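Local coordinates for erythrocyte membrane protein 1 (Plasmodium falciparum, PDB 2XU0) that probably binds host cell-surface receptors as an adhesin, represented here by its N-terminal segment and first Duffy-binding-like domain, at residues 24-29 / 307-312; 102-107 / 136-141; 238-243 / 253-258. The protein carries 10 engineered substitutions. All blocks are in the same frame, centred on the assembly; numbering follows the deposited sequence.

In the fold
Contact 1 ties the N-terminal segment to the run that leads into helix 311-338, closing a loop of 277 residues in which contacts 2 and 3 are both nested; these two follow each other in series. Contacts 1 and 3 have centres about 22 Å apart yet touch: Asp307 OD2 lies 2.7 Å from Trp257 NE1 and Tyr308 OH lies 2.7 Å from Thr258 OG1, both probable hydrogen bonds. Contact 2 stands apart, its nearest atoms about 8 Å from contact 1 and about 10 Å from contact 3, with centres of contacts 2 and 3 about 32 Å apart. All three lie away from the magnesium site and the proline pocket.

Contact 1: 24-29 / 307-312; sequences NVLENI and DYVPQF
Val309 pushes both its methyls against Leu26. CG1 meets only the side chain, 3.9 Å from Leu26 CB and extending along to Leu26 CD1 at 4.2 Å, while CG2 reaches the carbonyl, 3.5 Å from Leu26 O, as well as Leu26 CB at 4.0 Å. The valine torsion helps to set this: CG1 stands anti to its own backbone N (chi1 176°), which leaves CG2 beside that N and near the main chain of Leu26. The two side chains meet at about a right angle, and the backbones come as close as 6.5 Å between Leu26 CA and Val309 CA. The contact is small, 127 Å² in all, but wholly buried.

Next outward is Glu27, whose CB points away from 307-312 although the carboxylate swings back toward it. OE1 accepts from Tyr305 N and OE2 meets Thr304 OG1, two bonds that pin helix 22-39 to the run just before Asp307; Tyr278 OH, from farther back in the chain, also bonds OE2. Glu27 OE1 stays 6.8 Å from Asp307 OD1, and Asp307 forms a salt bridge with Arg261, which probably offsets its charge. On the following residue, Asn28 uses OD1 for Arg280 and ND2 for Lys281 O.

Pro310 is the N-cap of helix 311-338, so Val309 is met just before that helix begins. Phe417 of helix 415-423 packs on Leu26, Ile29 and Pro310, Phe312 leans on helix 371-407, and Asp307 and Gln311 touch helix 186-204; helix 22-39 of the N-terminal segment thus docks onto the helical body of the Duffy-binding-like domain.

Contact 2: 102-107 / 136-141; sequences QNRFDE and RHICDQ
Arg104 NH2 and the backbone N of Cys139 both grip OE1 of Glu168, the arginine in a salt bridge and the cysteine in a hydrogen bond, so this one carboxylate oxygen of helix 154-175 draws the two loops together. Directly across, the guanidinium is packed rather than bonded. One of its faces carries His137 O, 3.2 Å above the plane and offset toward the rim, with Ile138 N 3.9 Å above the centre. Cys139 SG approaches at the edge instead, 3.5 Å from Arg104 NH2. NH1 makes a further, weak bond to Arg134 O.

That sulfur belongs to the Cys97-Cys139 disulfide, which fastens two loops of this disulfide-rich Duffy-binding-like domain to each other; Cys139 is also the centre of an inverse gamma turn. Arg104 springs from a type I turn, Asn103 to Asp106, and its chain bends at chi3 (-142°) to lay one face of the guanidinium against the 137-138 backbone. The aliphatic part slides past His137 in the opposite direction, Arg104 CD lying 4.0 Å from His137 CB, and CG meets the imidazole at its edge. Ring and guanidinium planes stand 70° apart. Arg136 CB covers one face of the imidazole, 3.9 Å above its centre.

Contact 3: 238-243 / 253-258; sequences KHYAHG and REDWWT
Tyr240 sets the CE2-OH edge of its ring against Asp255 OD2, CE2 coming to 3.1 Å of that oxygen. Tyr240 OH donates to Asp255 OD2 at 2.7 Å, using the anti lone pair, the one turned away from OD1. The carboxylate stands across the phenol, the two planes 75° apart, with Asp255 CG at the ring edge and in the ring plane. Asp255 reaches out with CG anti to its carbonyl carbon (chi1 -72°), an orientation that sends the acid from the helix surface to the tyrosine.

The same oxygen receives a second proton donor. A water gives a hydrogen bond to Asp255 OD2 at 2.8 Å and meets His239 NE2, in the plane of the imidazole, also at 2.8 Å, so the histidine is linked to the acid at one remove. His239 CD2 in turn lies 3.7 Å above one face of the Tyr240 ring. This polar group joins the end of helix 234-239, where Tyr240 is the first residue to leave helical angles, to helix 249-268, the next helix in the Duffy-binding-like domain. The link between them is short, and Tyr240 also makes backbone hydrogen bonds with Asn248. Leu48 from the N-terminal segment packs on both Tyr240 and Asp255, while Tyr229 of helix 216-231 packs on Tyr240.

Asp255 OD1 bonds to a glycerol, probably from the crystallisation liquor. On the same helix, Thr258 OG1 donates to Glu254 O at 2.9 Å, tilted 28° from the carbonyl plane, and the helical N-H of Thr258 reaches that oxygen from the opposite face; the hydroxyl also hydrogen-bonds Tyr308 OH.

Contact 1: 24-29 / 307-312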
loop_
_atom_site.group_PDB
_atom_site.type_symbol
_atom_site.label_atom_id
_atom_site.label_comp_id
_atom_site.label_asym_id
_atom_site.label_seq_id
_atom_site.Cartn_x
_atom_site.Cartn_y
_atom_site.Cartn_z
ATOM N N ASN A 24 8.702 4.286 -7.344
ATOM C CA ASN A 24 9.357 4.463 -8.635
ATOM C C ASN A 24 10.381 3.385 -8.926
ATOM O O ASN A 24 10.392 2.830 -10.030
ATOM C CB ASN A 24 9.981 5.904 -8.765
ATOM C CG ASN A 24 8.949 6.921 -9.114
ATOM O OD1 ASN A 24 7.997 6.616 -9.823
ATOM N ND2 ASN A 24 9.081 8.137 -8.603
ATOM N N VAL A 25 11.219 3.053 -7.935
ATOM C CA VAL A 25 12.243 2.009 -8.130
ATOM C C VAL A 25 11.578 0.633 -8.366
ATOM O O VAL A 25 11.984 -0.080 -9.267
ATOM C CB VAL A 25 13.278 2.009 -6.974
ATOM C CG1 VAL A 25 14.141 0.745 -6.967
ATOM C CG2 VAL A 25 14.148 3.273 -7.029
ATOM N N LEU A 26 10.519 0.305 -7.613
ATOM C CA LEU A 26 9.868 -1.001 -7.759
ATOM C C LEU A 26 9.139 -1.098 -9.086
ATOM O O LEU A 26 9.186 -2.153 -9.716
ATOM C CB LEU A 26 8.926 -1.328 -6.560
ATOM C CG LEU A 26 9.547 -1.357 -5.141
ATOM C CD1 LEU A 26 8.457 -1.275 -4.056
ATOM C CD2 LEU A 26 10.413 -2.560 -4.928
ATOM N N GLU A 27 8.454 -0.015 -9.503
ATOM C CA GLU A 27 7.742 0.078 -10.790
ATOM C C GLU A 27 8.744 -0.144 -11.949
ATOM O O GLU A 27 8.436 -0.830 -12.943
ATOM C CB GLU A 27 7.123 1.477 -10.953
ATOM C CG GLU A 27 5.758 1.644 -10.313
ATOM C CD GLU A 27 4.606 1.139 -11.146
ATOM O OE1 GLU A 27 4.841 0.351 -12.088
ATOM O OE2 GLU A 27 3.455 1.474 -10.806
ATOM N N ASN A 28 9.935 0.401 -11.800
ATOM C CA ASN A 28 10.958 0.220 -12.820
ATOM C C ASN A 28 11.440 -1.215 -12.936
ATOM O O ASN A 28 11.676 -1.689 -14.049
ATOM C CB ASN A 28 12.061 1.230 -12.721
ATOM C CG ASN A 28 11.635 2.579 -13.239
ATOM O OD1 ASN A 28 11.208 2.720 -14.386
ATOM N ND2 ASN A 28 11.698 3.592 -12.398
ATOM N N ILE A 29 11.492 -1.938 -11.818
ATOM C CA ILE A 29 11.857 -3.355 -11.889
ATOM C C ILE A 29 10.653 -4.149 -12.396
ATOM O O ILE A 29 10.836 -5.040 -13.208
ATOM C CB ILE A 29 12.473 -3.890 -10.562
ATOM C CG1 ILE A 29 13.733 -3.091 -10.203
ATOM C CG2 ILE A 29 12.774 -5.390 -10.684
ATOM C CD1 ILE A 29 14.161 -3.213 -8.719
ATOM N N ASP A 307 1.496 -4.837 -10.288
ATOM C CA ASP A 307 1.069 -6.238 -10.303
ATOM C C ASP A 307 2.243 -7.207 -10.649
ATOM O O ASP A 307 2.063 -8.425 -10.666
ATOM C CB ASP A 307 -0.162 -6.429 -11.209
ATOM C CG ASP A 307 -0.048 -5.913 -12.642
ATOM O OD1 ASP A 307 0.604 -4.856 -12.853
ATOM O OD2 ASP A 307 -0.699 -6.503 -13.538
ATOM N N TYR A 308 3.445 -6.657 -10.902
ATOM C CA TYR A 308 4.654 -7.464 -11.148
ATOM C C TYR A 308 5.696 -7.216 -10.059
ATOM O O TYR A 308 6.860 -7.594 -10.199
ATOM C CB TYR A 308 5.193 -7.277 -12.585
ATOM C CG TYR A 308 4.208 -7.841 -13.580
ATOM C CD1 TYR A 308 4.190 -9.203 -13.866
ATOM C CD2 TYR A 308 3.160 -7.062 -14.067
ATOM C CE1 TYR A 308 3.198 -9.759 -14.669
ATOM C CE2 TYR A 308 2.135 -7.619 -14.824
ATOM C CZ TYR A 308 2.167 -8.966 -15.138
ATOM O OH TYR A 308 1.216 -9.517 -15.952
ATOM N N VAL A 309 5.258 -6.588 -8.968
ATOM C CA VAL A 309 6.122 -6.296 -7.810
ATOM C C VAL A 309 5.748 -7.266 -6.684
ATOM O O VAL A 309 4.557 -7.332 -6.355
ATOM C CB VAL A 309 6.034 -4.801 -7.330
ATOM C CG1 VAL A 309 6.877 -4.562 -6.062
ATOM C CG2 VAL A 309 6.446 -3.839 -8.441
ATOM N N PRO A 310 6.710 -8.004 -6.052
ATOM C CA PRO A 310 6.331 -8.861 -4.921
ATOM C C PRO A 310 5.450 -8.124 -3.920
ATOM O O PRO A 310 5.728 -6.982 -3.539
ATOM C CB PRO A 310 7.683 -9.278 -4.304
ATOM C CG PRO A 310 8.646 -9.208 -5.448
ATOM C CD PRO A 310 8.168 -8.059 -6.302
ATOM N N GLN A 311 4.393 -8.795 -3.491
ATOM C CA GLN A 311 3.377 -8.267 -2.573
ATOM C C GLN A 311 3.926 -7.683 -1.268
ATOM O O GLN A 311 3.494 -6.602 -0.859
ATOM C CB GLN A 311 2.283 -9.316 -2.325
ATOM C CG GLN A 311 1.120 -8.805 -1.464
ATOM C CD GLN A 311 -0.013 -9.750 -1.421
ATOM O OE1 GLN A 311 0.097 -10.868 -0.901
ATOM N NE2 GLN A 311 -1.174 -9.276 -1.874
ATOM N N PHE A 312 4.879 -8.387 -0.622
ATOM C CA PHE A 312 5.503 -7.923 0.613
ATOM C C PHE A 312 6.149 -6.532 0.401
ATOM O O PHE A 312 6.036 -5.669 1.259
ATOM C CB PHE A 312 6.557 -8.956 1.134
ATOM C CG PHE A 312 7.473 -8.319 2.160
ATOM C CD1 PHE A 312 7.001 -7.992 3.430
ATOM C CD2 PHE A 312 8.766 -7.924 1.813
ATOM C CE1 PHE A 312 7.790 -7.255 4.321
ATOM C CE2 PHE A 312 9.563 -7.218 2.719
ATOM C CZ PHE A 312 9.075 -6.903 3.975
#

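Contact 2: 102-107 / 136-141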
loop_
_atom_site.group_PDB
_atom_site.type_symbol
_atom_site.label_atom_id
_atom_site.label_comp_id
_atom_site.label_asym_id
_atom_site.label_seq_id
_atom_site.Cartn_x
_atom_site.Cartn_y
_atom_site.Cartn_z
ATOM N N GLN A 102 -15.490 -0.131 5.944
ATOM C CA GLN A 102 -15.072 1.023 5.155
ATOM C C GLN A 102 -14.102 1.780 6.041
ATOM O O GLN A 102 -13.655 1.210 7.035
ATOM C CB GLN A 102 -16.282 1.874 4.681
ATOM C CG GLN A 102 -17.251 2.358 5.785
ATOM C CD GLN A 102 -18.237 1.304 6.239
ATOM O OE1 GLN A 102 -18.904 0.639 5.432
ATOM N NE2 GLN A 102 -18.345 1.129 7.549
ATOM N N ASN A 103 -13.784 3.031 5.732
ATOM C CA ASN A 103 -12.814 3.808 6.506
ATOM C C ASN A 103 -11.416 3.165 6.507
ATOM O O ASN A 103 -10.675 3.248 7.485
ATOM C CB ASN A 103 -13.322 4.213 7.914
ATOM C CG ASN A 103 -13.839 5.630 7.983
ATOM O OD1 ASN A 103 -15.046 5.869 8.127
ATOM N ND2 ASN A 103 -12.936 6.604 7.855
ATOM N N ARG A 104 -11.049 2.566 5.350
ATOM C CA ARG A 104 -9.756 1.911 5.108
ATOM C C ARG A 104 -8.621 2.895 5.291
ATOM O O ARG A 104 -7.523 2.494 5.669
ATOM C CB ARG A 104 -9.702 1.330 3.682
ATOM C CG ARG A 104 -10.768 0.291 3.400
ATOM C CD ARG A 104 -10.306 -0.615 2.319
ATOM N NE ARG A 104 -11.370 -1.007 1.411
ATOM C CZ ARG A 104 -11.157 -1.506 0.203
ATOM N NH1 ARG A 104 -9.916 -1.697 -0.237
ATOM N NH2 ARG A 104 -12.178 -1.819 -0.577
ATOM N N PHE A 105 -8.887 4.189 5.054
ATOM C CA PHE A 105 -7.889 5.251 5.133
ATOM C C PHE A 105 -7.860 6.040 6.407
ATOM O O PHE A 105 -7.014 6.919 6.538
ATOM C CB PHE A 105 -7.954 6.179 3.907
ATOM C CG PHE A 105 -7.925 5.466 2.574
ATOM C CD1 PHE A 105 -6.730 4.974 2.054
ATOM C CD2 PHE A 105 -9.084 5.305 1.828
ATOM C CE1 PHE A 105 -6.710 4.291 0.834
ATOM C CE2 PHE A 105 -9.062 4.627 0.611
ATOM C CZ PHE A 105 -7.871 4.143 0.110
ATOM N N ASP A 106 -8.714 5.689 7.390
ATOM C CA ASP A 106 -8.780 6.384 8.677
ATOM C C ASP A 106 -7.450 6.310 9.393
ATOM O O ASP A 106 -6.779 5.284 9.321
ATOM C CB ASP A 106 -9.901 5.782 9.560
ATOM C CG ASP A 106 -10.079 6.483 10.887
ATOM O OD1 ASP A 106 -10.798 7.495 10.923
ATOM O OD2 ASP A 106 -9.469 6.031 11.885
ATOM N N GLU A 107 -7.058 7.404 10.070
ATOM C CA GLU A 107 -5.832 7.508 10.848
ATOM C C GLU A 107 -5.613 6.363 11.861
ATOM O O GLU A 107 -4.464 6.079 12.241
ATOM C CB GLU A 107 -5.714 8.896 11.512
ATOM C CG GLU A 107 -6.778 9.213 12.565
ATOM C CD GLU A 107 -6.426 10.365 13.490
ATOM O OE1 GLU A 107 -5.601 10.169 14.413
ATOM O OE2 GLU A 107 -6.971 11.473 13.286
ATOM N N ARG A 136 -6.941 -5.551 3.777
ATOM C CA ARG A 136 -7.803 -6.255 4.743
ATOM C C ARG A 136 -9.300 -6.218 4.364
ATOM O O ARG A 136 -9.985 -7.244 4.403
ATOM C CB ARG A 136 -7.625 -5.644 6.142
ATOM C CG ARG A 136 -6.296 -5.956 6.812
ATOM C CD ARG A 136 -6.263 -5.344 8.189
ATOM N NE ARG A 136 -6.949 -6.223 9.142
ATOM C CZ ARG A 136 -6.919 -6.066 10.460
ATOM N NH1 ARG A 136 -6.259 -5.046 11.000
ATOM N NH2 ARG A 136 -7.551 -6.923 11.250
ATOM N N HIS A 137 -9.781 -5.054 3.941
ATOM C CA HIS A 137 -11.198 -4.869 3.633
ATOM C C HIS A 137 -11.536 -4.770 2.158
ATOM O O HIS A 137 -12.609 -4.290 1.817
ATOM C CB HIS A 137 -11.745 -3.686 4.441
ATOM C CG HIS A 137 -11.219 -3.631 5.837
ATOM N ND1 HIS A 137 -11.502 -4.635 6.762
ATOM C CD2 HIS A 137 -10.440 -2.699 6.428
ATOM C CE1 HIS A 137 -10.891 -4.271 7.879
ATOM N NE2 HIS A 137 -10.245 -3.111 7.728
ATOM N N ILE A 138 -10.651 -5.286 1.283
ATOM C CA ILE A 138 -10.833 -5.306 -0.171
ATOM C C ILE A 138 -12.211 -5.882 -0.576
ATOM O O ILE A 138 -12.699 -6.833 0.055
ATOM C CB ILE A 138 -9.626 -6.016 -0.877
ATOM C CG1 ILE A 138 -9.130 -5.204 -2.078
ATOM C CG2 ILE A 138 -9.918 -7.500 -1.255
ATOM C CD1 ILE A 138 -7.778 -5.650 -2.677
ATOM N N CYS A 139 -12.822 -5.306 -1.625
ATOM C CA CYS A 139 -14.140 -5.742 -2.110
ATOM C C CYS A 139 -14.068 -6.976 -2.998
ATOM O O CYS A 139 -14.249 -6.867 -4.212
ATOM C CB CYS A 139 -14.877 -4.592 -2.794
ATOM S SG CYS A 139 -15.157 -3.156 -1.730
ATOM N N ASP A 140 -13.855 -8.164 -2.384
ATOM C CA ASP A 140 -13.681 -9.459 -3.053
ATOM C C ASP A 140 -14.833 -10.463 -2.807
ATOM O O ASP A 140 -14.767 -11.610 -3.260
ATOM C CB ASP A 140 -12.342 -10.094 -2.550
ATOM C CG ASP A 140 -12.343 -10.549 -1.083
ATOM O OD1 ASP A 140 -13.256 -10.131 -0.316
ATOM O OD2 ASP A 140 -11.405 -11.261 -0.684
ATOM N N GLN A 141 -15.869 -10.035 -2.079
ATOM C CA GLN A 141 -17.007 -10.869 -1.686
ATOM C C GLN A 141 -17.687 -11.719 -2.758
ATOM O O GLN A 141 -17.987 -12.887 -2.499
ATOM C CB GLN A 141 -17.970 -10.086 -0.807
ATOM C CG GLN A 141 -18.617 -10.937 0.277
ATOM C CD GLN A 141 -20.059 -11.259 -0.009
ATOM O OE1 GLN A 141 -20.530 -12.355 0.293
ATOM N NE2 GLN A 141 -20.802 -10.294 -0.550
#

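Contact 3: 238-243 / 253-258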
loop_
_atom_site.group_PDB
_atom_site.type_symbol
_atom_site.label_atom_id
_atom_site.label_comp_id
_atom_site.label_asym_id
_atom_site.label_seq_id
_atom_site.Cartn_x
_atom_site.Cartn_y
_atom_site.Cartn_z
ATOM N N LYS A 238 -1.297 -29.006 -23.022
ATOM C CA LYS A 238 0.074 -29.493 -22.852
ATOM C C LYS A 238 1.057 -28.359 -22.605
ATOM O O LYS A 238 2.039 -28.551 -21.889
ATOM C CB LYS A 238 0.527 -30.474 -23.961
ATOM C CG LYS A 238 0.607 -29.907 -25.367
ATOM C CD LYS A 238 2.051 -29.699 -25.820
ATOM C CE LYS A 238 2.158 -28.882 -27.088
ATOM N NZ LYS A 238 1.883 -27.437 -26.855
ATOM N N HIS A 239 0.771 -27.163 -23.168
ATOM C CA HIS A 239 1.567 -25.954 -22.952
ATOM C C HIS A 239 1.478 -25.583 -21.458
ATOM O O HIS A 239 2.484 -25.201 -20.860
ATOM C CB HIS A 239 1.039 -24.812 -23.829
ATOM C CG HIS A 239 1.809 -23.534 -23.701
ATOM N ND1 HIS A 239 2.976 -23.324 -24.406
ATOM C CD2 HIS A 239 1.544 -22.437 -22.953
ATOM C CE1 HIS A 239 3.386 -22.111 -24.067
ATOM N NE2 HIS A 239 2.552 -21.537 -23.199
ATOM N N TYR A 240 0.279 -25.753 -20.858
ATOM C CA TYR A 240 0.020 -25.494 -19.446
ATOM C C TYR A 240 0.103 -26.765 -18.599
ATOM O O TYR A 240 -0.630 -26.927 -17.629
ATOM C CB TYR A 240 -1.333 -24.787 -19.285
ATOM C CG TYR A 240 -1.294 -23.383 -19.828
ATOM C CD1 TYR A 240 -1.911 -23.066 -21.033
ATOM C CD2 TYR A 240 -0.593 -22.375 -19.165
ATOM C CE1 TYR A 240 -1.866 -21.770 -21.549
ATOM C CE2 TYR A 240 -0.528 -21.080 -19.679
ATOM C CZ TYR A 240 -1.168 -20.780 -20.872
ATOM O OH TYR A 240 -1.122 -19.510 -21.399
ATOM N N ALA A 241 1.013 -27.661 -18.951
ATOM C CA ALA A 241 1.145 -28.902 -18.203
ATOM C C ALA A 241 2.526 -29.092 -17.649
ATOM O O ALA A 241 3.502 -28.734 -18.303
ATOM C CB ALA A 241 0.788 -30.089 -19.092
ATOM N N HIS A 242 2.612 -29.712 -16.461
ATOM C CA HIS A 242 3.867 -30.129 -15.844
ATOM C C HIS A 242 4.375 -31.355 -16.662
ATOM O O HIS A 242 3.633 -31.898 -17.491
ATOM C CB HIS A 242 3.633 -30.526 -14.366
ATOM C CG HIS A 242 3.305 -29.393 -13.441
ATOM N ND1 HIS A 242 4.114 -28.263 -13.353
ATOM C CD2 HIS A 242 2.308 -29.285 -12.530
ATOM C CE1 HIS A 242 3.569 -27.503 -12.412
ATOM N NE2 HIS A 242 2.480 -28.072 -11.891
ATOM N N GLY A 243 5.621 -31.772 -16.438
ATOM C CA GLY A 243 6.215 -32.913 -17.136
ATOM C C GLY A 243 5.393 -34.189 -17.044
ATOM O O GLY A 243 5.205 -34.878 -18.050
ATOM N N ARG A 253 -2.887 -19.445 -14.342
ATOM C CA ARG A 253 -3.455 -18.266 -13.677
ATOM C C ARG A 253 -2.645 -16.996 -13.949
ATOM O O ARG A 253 -3.237 -15.932 -14.104
ATOM C CB ARG A 253 -3.583 -18.487 -12.173
ATOM C CG ARG A 253 -4.549 -19.571 -11.781
ATOM C CD ARG A 253 -5.167 -19.103 -10.492
ATOM N NE ARG A 253 -4.978 -20.041 -9.418
ATOM C CZ ARG A 253 -5.325 -19.824 -8.160
ATOM N NH1 ARG A 253 -5.858 -18.662 -7.798
ATOM N NH2 ARG A 253 -5.133 -20.760 -7.250
ATOM N N GLU A 254 -1.295 -17.117 -14.028
ATOM C CA GLU A 254 -0.346 -16.041 -14.348
ATOM C C GLU A 254 -0.650 -15.451 -15.716
ATOM O O GLU A 254 -0.597 -14.228 -15.881
ATOM C CB GLU A 254 1.084 -16.613 -14.459
ATOM C CG GLU A 254 1.817 -16.725 -13.149
ATOM C CD GLU A 254 3.128 -17.489 -13.213
ATOM O OE1 GLU A 254 3.671 -17.785 -12.123
ATOM O OE2 GLU A 254 3.610 -17.796 -14.333
ATOM N N ASP A 255 -0.827 -16.345 -16.729
ATOM C CA ASP A 255 -1.093 -15.955 -18.115
ATOM C C ASP A 255 -2.487 -15.411 -18.232
ATOM O O ASP A 255 -2.680 -14.410 -18.903
ATOM C CB ASP A 255 -0.879 -17.142 -19.064
ATOM C CG ASP A 255 0.588 -17.475 -19.220
ATOM O OD1 ASP A 255 1.430 -16.784 -18.581
ATOM O OD2 ASP A 255 0.905 -18.367 -20.024
ATOM N N TRP A 256 -3.450 -16.002 -17.514
ATOM C CA TRP A 256 -4.788 -15.448 -17.521
ATOM C C TRP A 256 -4.725 -13.995 -17.052
ATOM O O TRP A 256 -5.306 -13.133 -17.700
ATOM C CB TRP A 256 -5.748 -16.269 -16.645
ATOM C CG TRP A 256 -7.185 -15.880 -16.861
ATOM C CD1 TRP A 256 -8.031 -16.375 -17.806
ATOM C CD2 TRP A 256 -7.895 -14.821 -16.199
ATOM N NE1 TRP A 256 -9.250 -15.737 -17.735
ATOM C CE2 TRP A 256 -9.192 -14.771 -16.763
ATOM C CE3 TRP A 256 -7.565 -13.911 -15.174
ATOM C CZ2 TRP A 256 -10.162 -13.854 -16.335
ATOM C CZ3 TRP A 256 -8.535 -13.018 -14.735
ATOM C CH2 TRP A 256 -9.810 -12.980 -15.328
ATOM N N TRP A 257 -3.996 -13.715 -15.943
ATOM C CA TRP A 257 -3.888 -12.356 -15.426
ATOM C C TRP A 257 -3.286 -11.433 -16.470
ATOM O O TRP A 257 -3.868 -10.406 -16.810
ATOM C CB TRP A 257 -3.077 -12.297 -14.114
ATOM C CG TRP A 257 -2.921 -10.880 -13.621
ATOM C CD1 TRP A 257 -1.838 -10.070 -13.800
ATOM C CD2 TRP A 257 -3.975 -10.036 -13.130
ATOM N NE1 TRP A 257 -2.105 -8.805 -13.318
ATOM C CE2 TRP A 257 -3.431 -8.738 -12.966
ATOM C CE3 TRP A 257 -5.323 -10.259 -12.785
ATOM C CZ2 TRP A 257 -4.158 -7.693 -12.396
ATOM C CZ3 TRP A 257 -6.050 -9.219 -12.223
ATOM C CH2 TRP A 257 -5.475 -7.948 -12.051
ATOM N N THR A 258 -2.108 -11.802 -16.961
ATOM C CA THR A 258 -1.365 -11.057 -17.963
ATOM C C THR A 258 -2.212 -10.726 -19.178
ATOM O O THR A 258 -2.153 -9.595 -19.657
ATOM C CB THR A 258 -0.091 -11.817 -18.307
ATOM O OG1 THR A 258 0.664 -11.939 -17.097
ATOM C CG2 THR A 258 0.752 -11.104 -19.361
HETATM O O HOH W 1 2.954 -19.161 -21.703
#